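Local coordinates for conserved protein (Methanothermobacter thermautotrophicus, PDB 2WNY) that is of unknown function but probably binds RNA, as a DUF54-family protein linked to the exosome superoperon, at residues D85-N90 and V131-I136. The protein carries 1 engineered substitution. Sequence-based numbering, arbitrary orientation.
Sequences DRFDEN and VAVENI
A132 opens the contact by setting its methyl against the phenyl ring of F87, a loop residue whose ring packs against the C-terminal helix 129-139 of this alpha+beta fold, built on an antiparallel sheet. F87 belongs to the loop leading into strand 92-98, and the pairing is purely apolar, with no hydrogen bond passing between segments 85-90 and 131-136. The small side chain of A132 lets the ring come down close to the helix backbone: F87 CD1 lies 3.8 Å from A132 CB, and F87 CE1 is 3.8 Å from A132 C. Next along the helix, V133 covers one face of the ring with a single methyl. Its CG2 stands 3.8 Å from the centroid of the F87 ring, only 20° off the normal, in a CH-pi contact displaced toward the rim. Valine suits the place because its short, branched side chain offers a methyl to the ring without a long chain to order; with CG1 anti to the backbone N (chi1 164°), CG2 is the branch turned over the ring. M80, earlier in the same connection between helix 62-76 and strand 92-98, touches both F87 and V133. A132 and I136 also rest on V122 of strand 115-122, so the helix packs on the sheet as well as on the loop. Beyond F87, D88 shapes the chain as an Asx turn, its OD1 accepting N90 N. One turn after A132, the longer branched side chain of I136 suits a buried place, bringing apolar CB and CG1 to the ring's end: F87 CZ lies 3.7 Å from I136 CG1, which sits near the ring plane at its edge.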
ATOM      1  N   ASP A  85     -11.655  -1.215   9.301  1.00 56.56           N
ATOM      2  CA  ASP A  85     -12.466  -0.121   8.765  1.00 57.46           C
ATOM      3  C   ASP A  85     -11.872   0.458   7.479  1.00 51.48           C
ATOM      4  O   ASP A  85     -12.455   1.344   6.863  1.00 51.56           O
ATOM      5  CB  ASP A  85     -12.659   0.967   9.825  1.00 61.82           C
ATOM      6  CG  ASP A  85     -11.375   1.288  10.561  1.00 64.64           C
ATOM      7  OD1 ASP A  85     -10.435   1.808   9.920  1.00 67.38           O
ATOM      8  OD2 ASP A  85     -11.313   1.015  11.782  1.00 79.60           O
ATOM      9  N   ARG A  86     -10.720  -0.061   7.072  1.00 46.20           N
ATOM     10  CA  ARG A  86     -10.039   0.439   5.880  1.00 42.94           C
ATOM     11  C   ARG A  86     -10.414  -0.329   4.603  1.00 41.25           C
ATOM     12  O   ARG A  86      -9.879  -0.045   3.533  1.00 39.85           O
ATOM     13  CB  ARG A  86      -8.525   0.416   6.080  1.00 39.43           C
ATOM     14  CG  ARG A  86      -8.021   1.203   7.279  1.00 45.49           C
ATOM     15  CD  ARG A  86      -6.511   1.055   7.383  1.00 48.22           C
ATOM     16  NE  ARG A  86      -6.027   1.239   8.745  1.00 56.30           N
ATOM     17  CZ  ARG A  86      -5.206   2.208   9.141  1.00 53.23           C
ATOM     18  NH1 ARG A  86      -4.751   3.103   8.279  1.00 48.89           N
ATOM     19  NH2 ARG A  86      -4.837   2.275  10.414  1.00 55.01           N
ATOM     20  N   PHE A  87     -11.330  -1.288   4.712  1.00 42.40           N
ATOM     21  CA  PHE A  87     -11.812  -2.058   3.553  1.00 42.84           C
ATOM     22  C   PHE A  87     -12.968  -1.322   2.882  1.00 45.94           C
ATOM     23  O   PHE A  87     -13.800  -0.741   3.578  1.00 48.56           O
ATOM     24  CB  PHE A  87     -12.334  -3.432   4.006  1.00 44.09           C
ATOM     25  CG  PHE A  87     -11.260  -4.391   4.435  1.00 39.74           C
ATOM     26  CD1 PHE A  87     -10.796  -5.371   3.558  1.00 40.00           C
ATOM     27  CD2 PHE A  87     -10.722  -4.331   5.723  1.00 42.75           C
ATOM     28  CE1 PHE A  87      -9.809  -6.275   3.952  1.00 37.39           C
ATOM     29  CE2 PHE A  87      -9.725  -5.225   6.130  1.00 44.50           C
ATOM     30  CZ  PHE A  87      -9.266  -6.203   5.240  1.00 39.40           C
ATOM     31  N   ASP A  88     -13.064  -1.373   1.550  1.00 44.10           N
ATOM     32  CA  ASP A  88     -14.255  -0.823   0.878  1.00 47.32           C
ATOM     33  C   ASP A  88     -15.349  -1.883   0.662  1.00 49.53           C
ATOM     34  O   ASP A  88     -15.206  -3.030   1.108  1.00 47.09           O
ATOM     35  CB  ASP A  88     -13.898  -0.070  -0.419  1.00 44.57           C
ATOM     36  CG  ASP A  88     -13.433  -0.996  -1.551  1.00 47.60           C
ATOM     37  OD1 ASP A  88     -13.503  -2.236  -1.422  1.00 40.98           O
ATOM     38  OD2 ASP A  88     -13.011  -0.458  -2.598  1.00 53.56           O
ATOM     39  N   GLU A  89     -16.436  -1.493  -0.008  1.00 53.86           N
ATOM     40  CA  GLU A  89     -17.567  -2.399  -0.261  1.00 58.14           C
ATOM     41  C   GLU A  89     -17.254  -3.463  -1.329  1.00 56.50           C
ATOM     42  O   GLU A  89     -18.020  -4.413  -1.504  1.00 57.71           O
ATOM     43  CB  GLU A  89     -18.845  -1.613  -0.618  1.00 62.59           C
ATOM     44  CG  GLU A  89     -18.629  -0.451  -1.620  1.00 69.31           C
ATOM     45  CD  GLU A  89     -19.922   0.097  -2.238  1.00 86.87           C
ATOM     46  OE1 GLU A  89     -20.996  -0.523  -2.069  1.00 88.85           O
ATOM     47  OE2 GLU A  89     -19.858   1.156  -2.905  1.00 89.88           O
ATOM     48  N   ASN A  90     -16.112  -3.318  -2.005  1.00 53.76           N
ATOM     49  CA  ASN A  90     -15.770  -4.140  -3.172  1.00 54.66           C
ATOM     50  C   ASN A  90     -14.621  -5.148  -3.007  1.00 51.80           C
ATOM     51  O   ASN A  90     -14.123  -5.671  -4.004  1.00 52.34           O
ATOM     52  CB  ASN A  90     -15.444  -3.236  -4.369  1.00 54.68           C
ATOM     53  CG  ASN A  90     -16.670  -2.599  -4.970  1.00 64.66           C
ATOM     54  OD1 ASN A  90     -16.716  -1.381  -5.154  1.00 71.57           O
ATOM     55  ND2 ASN A  90     -17.677  -3.414  -5.286  1.00 70.35           N
ATOM     56  N   VAL A 131     -16.339 -10.546   3.243  1.00 51.26           N
ATOM     57  CA  VAL A 131     -15.538 -11.655   2.751  1.00 49.04           C
ATOM     58  C   VAL A 131     -14.047 -11.281   2.822  1.00 46.44           C
ATOM     59  O   VAL A 131     -13.227 -12.037   3.352  1.00 44.52           O
ATOM     60  CB  VAL A 131     -15.947 -12.042   1.302  1.00 50.01           C
ATOM     61  CG1 VAL A 131     -15.184 -13.277   0.821  1.00 44.96           C
ATOM     62  CG2 VAL A 131     -17.454 -12.281   1.217  1.00 53.28           C
ATOM     63  N   ALA A 132     -13.718 -10.097   2.318  1.00 43.95           N
ATOM     64  CA  ALA A 132     -12.342  -9.610   2.320  1.00 43.32           C
ATOM     65  C   ALA A 132     -11.795  -9.491   3.750  1.00 43.23           C
ATOM     66  O   ALA A 132     -10.697  -9.967   4.042  1.00 39.39           O
ATOM     67  CB  ALA A 132     -12.247  -8.286   1.583  1.00 41.83           C
ATOM     68  N   VAL A 133     -12.587  -8.874   4.630  1.00 44.32           N
ATOM     69  CA  VAL A 133     -12.252  -8.744   6.050  1.00 45.66           C
ATOM     70  C   VAL A 133     -11.954 -10.116   6.675  1.00 46.59           C
ATOM     71  O   VAL A 133     -10.901 -10.315   7.291  1.00 44.83           O
ATOM     72  CB  VAL A 133     -13.404  -8.029   6.827  1.00 49.72           C
ATOM     73  CG1 VAL A 133     -13.264  -8.216   8.332  1.00 48.66           C
ATOM     74  CG2 VAL A 133     -13.443  -6.546   6.466  1.00 48.87           C
ATOM     75  N   GLU A 134     -12.883 -11.054   6.512  1.00 48.56           N
ATOM     76  CA  GLU A 134     -12.715 -12.400   7.071  1.00 50.90           C
ATOM     77  C   GLU A 134     -11.419 -13.051   6.583  1.00 47.75           C
ATOM     78  O   GLU A 134     -10.675 -13.634   7.377  1.00 45.65           O
ATOM     79  CB  GLU A 134     -13.924 -13.298   6.766  1.00 52.43           C
ATOM     80  CG  GLU A 134     -13.767 -14.761   7.228  1.00 59.14           C
ATOM     81  CD  GLU A 134     -13.495 -14.911   8.731  1.00 75.49           C
ATOM     82  OE1 GLU A 134     -13.724 -13.950   9.502  1.00 78.22           O
ATOM     83  OE2 GLU A 134     -13.055 -16.006   9.145  1.00 81.08           O
ATOM     84  N   ASN A 135     -11.150 -12.917   5.283  1.00 45.84           N
ATOM     85  CA  ASN A 135      -9.970 -13.522   4.661  1.00 44.22           C
ATOM     86  C   ASN A 135      -8.658 -12.982   5.209  1.00 42.30           C
ATOM     87  O   ASN A 135      -7.722 -13.742   5.462  1.00 43.30           O
ATOM     88  CB  ASN A 135     -10.020 -13.356   3.142  1.00 41.55           C
ATOM     89  CG  ASN A 135     -11.019 -14.278   2.495  1.00 45.40           C
ATOM     90  OD1 ASN A 135     -11.570 -15.173   3.137  1.00 39.45           O
ATOM     91  ND2 ASN A 135     -11.267 -14.062   1.214  1.00 38.74           N
ATOM     92  N   ILE A 136      -8.598 -11.668   5.401  1.00 40.48           N
ATOM     93  CA  ILE A 136      -7.400 -11.039   5.941  1.00 40.43           C
ATOM     94  C   ILE A 136      -7.234 -11.357   7.435  1.00 42.10           C
ATOM     95  O   ILE A 136      -6.116 -11.634   7.900  1.00 40.51           O
ATOM     96  CB  ILE A 136      -7.386  -9.498   5.672  1.00 37.87           C
ATOM     97  CG1 ILE A 136      -7.378  -9.192   4.157  1.00 40.61           C
ATOM     98  CG2 ILE A 136      -6.212  -8.812   6.410  1.00 38.94           C
ATOM     99  CD1 ILE A 136      -6.110  -9.635   3.382  1.00 37.44           C
TER